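Local coordinates for protein light Chain (Clostridium botulinum, PDB 6BVD) that probably cleaves a neuronal SNARE protein as the zinc metalloendopeptidase light chain of the mosaic botulinum neurotoxin type HA, at residues S9-D13 with K86-Q91; D43-I47 with Q151-L155. All coordinates share one frame; numbering follows the deposited sequence. Where two conformers were deposited one is given.

Contacts 1 and 2 lie about 17 Å apart, centre to centre, and meet through I47. I47 CG2 packs at 3.9 Å against L90 CD2, and I47 CG2 also lies 4.0 Å from Y89 CE2, so strand 45-48, which pairs with L155 in contact 2, rests on the helix that receives segment 9-13 in contact 1. The two are interleaved along the chain. Contact 2 is the more deeply buried, and the side chain of L155 is about 14 Å from the zinc ion held by H228, H232 and E266. Contact 1 lies farther out, where the second subunit approaches, with the side chain of Q91 about 10 Å from a bound calcium ion.

Contact 1: residues S9-D13 with K86-Q91; sequences SFNYD and KNKYLQ
Y12 and N87 form the tight centre of this contact between a loop near the N-terminus and helix 83-100. The backbone N of Y12 donates to N87 OD1 at 2.8 Å, reaching the oxygen from 25° outside the carbonyl plane of the side-chain amide. One helical turn on, Q91 NE2 donates to F10 O at 2.8 Å in a nearly straight bond (167°) that lies in the planes of both the carbonyl and the donating amide. A bend at chi2 (-50°) turns the Q91 amide back toward N87, where NE2 also makes a weak bond to N87 OD1. Two side-chain amides of the helix thus take up backbone groups of the loop.

Beside these bonds the packing is apolar. K86 runs alongside Y12 over one face of the phenol, with K86 CB 4.2 Å from the ring centroid in a CH-pi contact and K86 CD 3.8 Å from Y12 CZ; its NZ continues past the ring to L80 O. L90 CD1 meets the edge of the same ring and also touches F10 CD1 at 4.1 Å.

The N11 side is looser. Its amide lies beside that of N87, and a water joins N11 OD1 to N87 ND2, while N11 ND2 bonds to I395 O of the second subunit.

F10 also packs on I94, farther along helix 83-100. The loop is thus held between this helix and strand 36-40, whose F39 meets the rings of F10 and Y12 and whose K37 makes a cation-pi contact with Y12.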
ATOM      1  N   SER A   9      11.527  -0.545   4.417  1.00 22.97           N
ATOM      2  CA  SER A   9      11.869  -0.963   3.044  1.00 23.56           C
ATOM      3  C   SER A   9      13.394  -0.881   2.788  1.00 23.78           C
ATOM      4  O   SER A   9      14.107  -0.121   3.445  1.00 21.57           O
ATOM      5  CB  SER A   9      11.121  -0.116   2.001  1.00 31.76           C
ATOM      6  OG  SER A   9       9.735  -0.440   1.995  1.00 31.27           O
ATOM      7  N   PHE A  10      13.872  -1.712   1.867  1.00 21.04           N
ATOM      8  CA  PHE A  10      15.288  -1.848   1.522  1.00 25.84           C
ATOM      9  C   PHE A  10      15.375  -2.612   0.204  1.00 30.82           C
ATOM     10  O   PHE A  10      14.459  -3.374  -0.150  1.00 26.47           O
ATOM     11  CB  PHE A  10      16.088  -2.590   2.631  1.00 27.56           C
ATOM     12  CG  PHE A  10      15.223  -3.453   3.544  1.00 25.98           C
ATOM     13  CD1 PHE A  10      14.541  -4.561   3.047  1.00 23.22           C
ATOM     14  CD2 PHE A  10      15.072  -3.125   4.886  1.00 26.51           C
ATOM     15  CE1 PHE A  10      13.732  -5.343   3.870  1.00 24.91           C
ATOM     16  CE2 PHE A  10      14.261  -3.902   5.728  1.00 22.24           C
ATOM     17  CZ  PHE A  10      13.598  -5.021   5.226  1.00 23.93           C
ATOM     18  N   ASN A  11      16.463  -2.402  -0.524  1.00 23.96           N
ATOM     19  CA  ASN A  11      16.805  -3.238  -1.669  1.00 27.19           C
ATOM     20  C   ASN A  11      17.961  -4.155  -1.259  1.00 27.23           C
ATOM     21  O   ASN A  11      18.719  -3.796  -0.358  1.00 25.96           O
ATOM     22  CB  ASN A  11      17.169  -2.364  -2.874  1.00 23.05           C
ATOM     23  CG  ASN A  11      16.131  -1.287  -3.126  1.00 33.13           C
ATOM     24  OD1 ASN A  11      15.073  -1.579  -3.655  1.00 26.54           O
ATOM     25  ND2 ASN A  11      16.435  -0.042  -2.752  1.00 22.51           N
ATOM     26  N   TYR A  12      18.102  -5.324  -1.888  1.00 24.77           N
ATOM     27  CA  TYR A  12      19.157  -6.251  -1.460  1.00 28.24           C
ATOM     28  C   TYR A  12      20.542  -5.589  -1.554  1.00 27.43           C
ATOM     29  O   TYR A  12      21.425  -5.870  -0.740  1.00 30.52           O
ATOM     30  CB  TYR A  12      19.157  -7.537  -2.291  1.00 27.92           C
ATOM     31  CG  TYR A  12      20.103  -8.553  -1.708  1.00 29.43           C
ATOM     32  CD1 TYR A  12      19.746  -9.291  -0.594  1.00 24.48           C
ATOM     33  CD2 TYR A  12      21.386  -8.716  -2.231  1.00 31.32           C
ATOM     34  CE1 TYR A  12      20.641 -10.208  -0.022  1.00 24.43           C
ATOM     35  CE2 TYR A  12      22.280  -9.620  -1.672  1.00 34.43           C
ATOM     36  CZ  TYR A  12      21.900 -10.362  -0.578  1.00 30.45           C
ATOM     37  OH  TYR A  12      22.790 -11.258  -0.020  1.00 41.23           O
ATOM     38  N   ASP A  13      20.725  -4.716  -2.535  1.00 30.36           N
ATOM     39  CA  ASP A  13      22.027  -4.100  -2.736  1.00 37.70           C
ATOM     40  C   ASP A  13      22.271  -2.826  -1.920  1.00 34.08           C
ATOM     41  O   ASP A  13      23.350  -2.260  -2.018  1.00 36.47           O
ATOM     42  CB  ASP A  13      22.231  -3.771  -4.215  1.00 40.43           C
ATOM     43  CG  ASP A  13      22.543  -4.999  -5.063  1.00 48.83           C
ATOM     44  OD1 ASP A  13      22.950  -6.064  -4.528  1.00 45.33           O
ATOM     45  OD2 ASP A  13      22.378  -4.887  -6.291  1.00 54.49           O
ATOM     46  N   LYS A  86      16.986 -12.562  -4.824  1.00 23.04           N
ATOM     47  CA  LYS A  86      16.951 -12.273  -3.388  1.00 22.41           C
ATOM     48  C   LYS A  86      16.219 -10.938  -3.141  1.00 24.58           C
ATOM     49  O   LYS A  86      15.453 -10.784  -2.173  1.00 22.20           O
ATOM     50  CB  LYS A  86      18.382 -12.236  -2.805  1.00 20.76           C
ATOM     51  CG  LYS A  86      19.080 -13.578  -2.912  1.00 28.02           C
ATOM     52  CD  LYS A  86      20.465 -13.514  -2.189  1.00 35.12           C
ATOM     53  CE  LYS A  86      21.224 -14.834  -2.169  1.00 37.10           C
ATOM     54  NZ  LYS A  86      21.832 -15.222  -3.463  1.00 48.22           N
ATOM     55  N   ASN A  87      16.447  -9.976  -4.031  1.00 25.02           N
ATOM     56  CA  ASN A  87      15.795  -8.685  -3.897  1.00 24.46           C
ATOM     57  C   ASN A  87      14.286  -8.812  -4.130  1.00 23.26           C
ATOM     58  O   ASN A  87      13.489  -8.174  -3.458  1.00 29.06           O
ATOM     59  CB  ASN A  87      16.400  -7.671  -4.860  1.00 23.40           C
ATOM     60  CG  ASN A  87      15.765  -6.297  -4.712  1.00 28.35           C
ATOM     61  OD1 ASN A  87      15.920  -5.641  -3.682  1.00 35.90           O
ATOM     62  ND2 ASN A  87      15.017  -5.875  -5.717  1.00 23.45           N
ATOM     63  N   LYS A  88      13.906  -9.641  -5.092  1.00 23.17           N
ATOM     64  CA  LYS A  88      12.498  -9.853  -5.365  1.00 24.50           C
ATOM     65  C   LYS A  88      11.819 -10.439  -4.125  1.00 32.33           C
ATOM     66  O   LYS A  88      10.766  -9.957  -3.712  1.00 23.15           O
ATOM     67  CB  LYS A  88      12.313 -10.774  -6.578  1.00 21.00           C
ATOM     68  CG  LYS A  88      10.878 -10.774  -7.090  1.00 23.24           C
ATOM     69  CD  LYS A  88      10.606 -11.931  -8.032  1.00 35.74           C
ATOM     70  CE  LYS A  88       9.160 -11.893  -8.535  1.00 38.55           C
ATOM     71  NZ  LYS A  88       8.881 -13.028  -9.455  1.00 43.59           N
ATOM     72  N   TYR A  89      12.471 -11.444  -3.512  1.00 24.19           N
ATOM     73  CA  TYR A  89      12.013 -12.084  -2.280  1.00 24.11           C
ATOM     74  C   TYR A  89      11.832 -11.038  -1.160  1.00 26.53           C
ATOM     75  O   TYR A  89      10.832 -11.047  -0.431  1.00 20.42           O
ATOM     76  CB  TYR A  89      13.030 -13.206  -1.842  1.00 24.27           C
ATOM     77  CG  TYR A  89      12.665 -13.908  -0.572  1.00 24.34           C
ATOM     78  CD1 TYR A  89      12.068 -15.178  -0.589  1.00 20.37           C
ATOM     79  CD2 TYR A  89      12.933 -13.315   0.667  1.00 20.51           C
ATOM     80  CE1 TYR A  89      11.712 -15.815   0.587  1.00 21.28           C
ATOM     81  CE2 TYR A  89      12.597 -13.944   1.844  1.00 23.64           C
ATOM     82  CZ  TYR A  89      12.003 -15.195   1.803  1.00 26.09           C
ATOM     83  OH  TYR A  89      11.683 -15.798   2.989  1.00 24.90           O
ATOM     84  N   LEU A  90      12.815 -10.163  -0.996  1.00 22.00           N
ATOM     85  CA  LEU A  90      12.716  -9.085  -0.022  1.00 24.15           C
ATOM     86  C   LEU A  90      11.476  -8.193  -0.296  1.00 22.88           C
ATOM     87  O   LEU A  90      10.755  -7.851   0.618  1.00 23.71           O
ATOM     88  CB  LEU A  90      13.949  -8.202  -0.069  1.00 26.67           C
ATOM     89  CG  LEU A  90      15.182  -8.668   0.686  1.00 29.53           C
ATOM     90  CD1 LEU A  90      16.230  -7.521   0.699  1.00 25.54           C
ATOM     91  CD2 LEU A  90      14.809  -9.104   2.092  1.00 27.22           C
ATOM     92  N   GLN A  91      11.265  -7.801  -1.543  1.00 20.97           N
ATOM     93  CA  GLN A  91      10.129  -6.904  -1.829  1.00 22.44           C
ATOM     94  C   GLN A  91       8.776  -7.564  -1.574  1.00 16.70           C
ATOM     95  O   GLN A  91       7.797  -6.892  -1.233  1.00 19.31           O
ATOM     96  CB  GLN A  91      10.183  -6.382  -3.269  1.00 25.17           C
ATOM     97  CG  GLN A  91      11.511  -5.751  -3.633  1.00 32.80           C
ATOM     98  CD  GLN A  91      11.998  -4.728  -2.623  1.00 31.13           C
ATOM     99  OE1 GLN A  91      11.273  -3.817  -2.243  1.00 22.88           O
ATOM    100  NE2 GLN A  91      13.266  -4.874  -2.190  1.00 21.50           N
TER
HETATM  101  O   HOH W   1      13.502  -3.160  -5.456  1.00 28.12           O

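Contact 2: residues D43-I47 with Q151-L155; sequences DNVWI and QMANL
The indole of W46 meets segment 151-155 along its edge. A153 CB sits near the ring plane, 3.8 Å from W46 CD1, and Q151 NE2 lies 3.7 Å from W46 CZ2, its amide turned 72° from the ring. In the plane of the indole, a water accepts from W46 NE1 at 3.1 Å and from Q151 NE2, and donates to M152 O, linking the indole to Q151 and to the backbone of M152. The N44 and N154 amides cross with planes 43° apart; their ND2 groups bond to K114 O and I113 O.

N44, in a left-handed backbone conformation (phi 74°), presents one carbonyl oxygen to two donors: N154 N at 3.1 Å, on a lone pair, and L155 N at 3.3 Å, more nearly in line with the C=O. W46 N then donates to L155 O at 3.0 Å.

V45 and L155 form a parallel bridge within the mixed sheet, side by side on one face, with V45 CG1 and L155 CD2 3.8 Å apart. L155 continues onto L230 and V233 of helix 222-237, which carries the zinc ligands H228 and H232. A mixed sheet packed against the zinc-binding HExxH helix is as in zincin-type metalloproteases (clan MA), to which this protease belongs.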
ATOM      1  N   ASP A  43      10.942  -3.862  13.959  1.00 22.22           N
ATOM      2  CA  ASP A  43      11.733  -4.026  15.194  0.54 20.53           C
ATOM      3  C   ASP A  43      11.762  -5.491  15.673  1.00 25.79           C
ATOM      4  O   ASP A  43      10.701  -6.105  15.903  1.00 21.35           O
ATOM      5  CB  ASP A  43      11.189  -3.160  16.324  0.54 22.93           C
ATOM      6  CG  ASP A  43      11.533  -1.680  16.177  0.54 24.93           C
ATOM      7  OD1 ASP A  43      12.386  -1.302  15.349  0.54 25.91           O
ATOM      8  OD2 ASP A  43      10.941  -0.889  16.925  0.54 33.07           O
ATOM      9  N   ASN A  44      12.985  -6.028  15.859  1.00 21.93           N
ATOM     10  CA  ASN A  44      13.260  -7.380  16.334  1.00 20.82           C
ATOM     11  C   ASN A  44      12.993  -8.497  15.310  1.00 15.53           C
ATOM     12  O   ASN A  44      13.007  -9.659  15.660  1.00 20.81           O
ATOM     13  CB  ASN A  44      12.492  -7.692  17.646  1.00 22.81           C
ATOM     14  CG  ASN A  44      12.954  -6.823  18.820  1.00 31.47           C
ATOM     15  OD1 ASN A  44      14.120  -6.447  18.879  1.00 21.15           O
ATOM     16  ND2 ASN A  44      12.033  -6.471  19.728  1.00 22.65           N
ATOM     17  N   VAL A  45      12.771  -8.170  14.058  1.00 19.13           N
ATOM     18  CA  VAL A  45      12.556  -9.221  13.052  1.00 21.09           C
ATOM     19  C   VAL A  45      13.518  -8.998  11.896  1.00 21.90           C
ATOM     20  O   VAL A  45      13.528  -7.934  11.244  1.00 22.38           O
ATOM     21  CB  VAL A  45      11.077  -9.240  12.507  1.00 22.32           C
ATOM     22  CG1 VAL A  45      10.879 -10.401  11.556  1.00 20.88           C
ATOM     23  CG2 VAL A  45      10.096  -9.354  13.641  1.00 16.57           C
ATOM     24  N   TRP A  46      14.331 -10.009  11.629  1.00 20.23           N
ATOM     25  CA  TRP A  46      15.330  -9.920  10.567  1.00 19.13           C
ATOM     26  C   TRP A  46      15.011 -10.888   9.480  1.00 19.84           C
ATOM     27  O   TRP A  46      14.591 -12.019   9.757  1.00 24.20           O
ATOM     28  CB  TRP A  46      16.757 -10.232  11.113  1.00 18.63           C
ATOM     29  CG  TRP A  46      17.210  -9.166  12.034  1.00 24.52           C
ATOM     30  CD1 TRP A  46      16.949  -9.076  13.354  1.00 15.53           C
ATOM     31  CD2 TRP A  46      17.956  -7.985  11.673  1.00 20.75           C
ATOM     32  NE1 TRP A  46      17.508  -7.905  13.859  1.00 21.15           N
ATOM     33  CE2 TRP A  46      18.124  -7.223  12.845  1.00 21.26           C
ATOM     34  CE3 TRP A  46      18.502  -7.508  10.472  1.00 26.79           C
ATOM     35  CZ2 TRP A  46      18.850  -5.998  12.865  1.00 19.75           C
ATOM     36  CZ3 TRP A  46      19.218  -6.278  10.485  1.00 31.72           C
ATOM     37  CH2 TRP A  46      19.364  -5.542  11.676  1.00 22.02           C
ATOM     38  N   ILE A  47      15.235 -10.466   8.245  1.00 22.37           N
ATOM     39  CA  ILE A  47      15.147 -11.383   7.114  1.00 22.84           C
ATOM     40  C   ILE A  47      16.508 -11.654   6.486  1.00 27.07           C
ATOM     41  O   ILE A  47      17.255 -10.712   6.162  1.00 20.93           O
ATOM     42  CB  ILE A  47      14.199 -10.831   6.022  1.00 26.74           C
ATOM     43  CG1 ILE A  47      12.821 -10.573   6.627  1.00 25.94           C
ATOM     44  CG2 ILE A  47      14.144 -11.781   4.787  1.00 15.32           C
ATOM     45  CD1 ILE A  47      11.852  -9.864   5.713  1.00 27.07           C
ATOM     46  N   GLN A 151      23.700  -8.486  19.787  1.00 28.73           N
ATOM     47  CA  GLN A 151      22.397  -7.884  19.591  1.00 23.81           C
ATOM     48  C   GLN A 151      21.302  -8.901  19.946  1.00 23.20           C
ATOM     49  O   GLN A 151      21.500 -10.090  19.782  1.00 23.74           O
ATOM     50  CB  GLN A 151      22.282  -7.413  18.154  1.00 26.93           C
ATOM     51  CG  GLN A 151      20.978  -6.822  17.804  1.00 43.09           C
ATOM     52  CD  GLN A 151      21.158  -5.691  16.837  1.00 46.07           C
ATOM     53  OE1 GLN A 151      22.276  -5.209  16.625  1.00 48.42           O
ATOM     54  NE2 GLN A 151      20.072  -5.272  16.228  1.00 52.50           N
ATOM     55  N   MET A 152      20.193  -8.433  20.506  1.00 21.80           N
ATOM     56  CA  MET A 152      19.043  -9.299  20.777  1.00 30.15           C
ATOM     57  C   MET A 152      17.993  -9.126  19.675  1.00 28.94           C
ATOM     58  O   MET A 152      17.945  -8.074  19.057  1.00 26.95           O
ATOM     59  CB  MET A 152      18.432  -8.989  22.146  1.00 34.92           C
ATOM     60  CG  MET A 152      19.390  -9.198  23.329  1.00 36.35           C
ATOM     61  SD  MET A 152      18.608  -8.833  24.912  1.00 39.29           S
ATOM     62  CE  MET A 152      16.969  -9.534  24.689  1.00 44.66           C
ATOM     63  N   ALA A 153      17.179 -10.155  19.419  1.00 20.19           N
ATOM     64  CA  ALA A 153      16.039 -10.040  18.476  1.00 20.50           C
ATOM     65  C   ALA A 153      15.082 -11.205  18.773  1.00 22.87           C
ATOM     66  O   ALA A 153      15.398 -12.059  19.600  1.00 19.39           O
ATOM     67  CB  ALA A 153      16.497 -10.086  17.008  1.00 17.99           C
ATOM     68  N   ASN A 154      13.909 -11.225  18.138  1.00 18.68           N
ATOM     69  CA  ASN A 154      12.927 -12.278  18.424  1.00 17.39           C
ATOM     70  C   ASN A 154      12.816 -13.309  17.294  1.00 18.95           C
ATOM     71  O   ASN A 154      12.432 -14.458  17.528  1.00 23.14           O
ATOM     72  CB  ASN A 154      11.515 -11.642  18.682  1.00 16.87           C
ATOM     73  CG  ASN A 154      11.475 -10.755  19.935  1.00 20.29           C
ATOM     74  OD1 ASN A 154      12.373 -10.804  20.818  1.00 19.15           O
ATOM     75  ND2 ASN A 154      10.408  -9.947  20.043  1.00 22.81           N
ATOM     76  N   LEU A 155      13.112 -12.910  16.071  1.00 16.98           N
ATOM     77  CA  LEU A 155      12.782 -13.746  14.919  1.00 19.68           C
ATOM     78  C   LEU A 155      13.704 -13.499  13.724  1.00 19.99           C
ATOM     79  O   LEU A 155      13.989 -12.367  13.370  1.00 18.04           O
ATOM     80  CB  LEU A 155      11.302 -13.489  14.479  1.00 10.54           C
ATOM     81  CG  LEU A 155      10.887 -14.130  13.151  1.00 17.82           C
ATOM     82  CD1 LEU A 155      10.959 -15.649  13.148  1.00 14.28           C
ATOM     83  CD2 LEU A 155       9.408 -13.658  12.798  1.00 19.30           C
TER
HETATM   84  O   HOH W   2      17.448  -6.713  16.745  1.00 40.19           O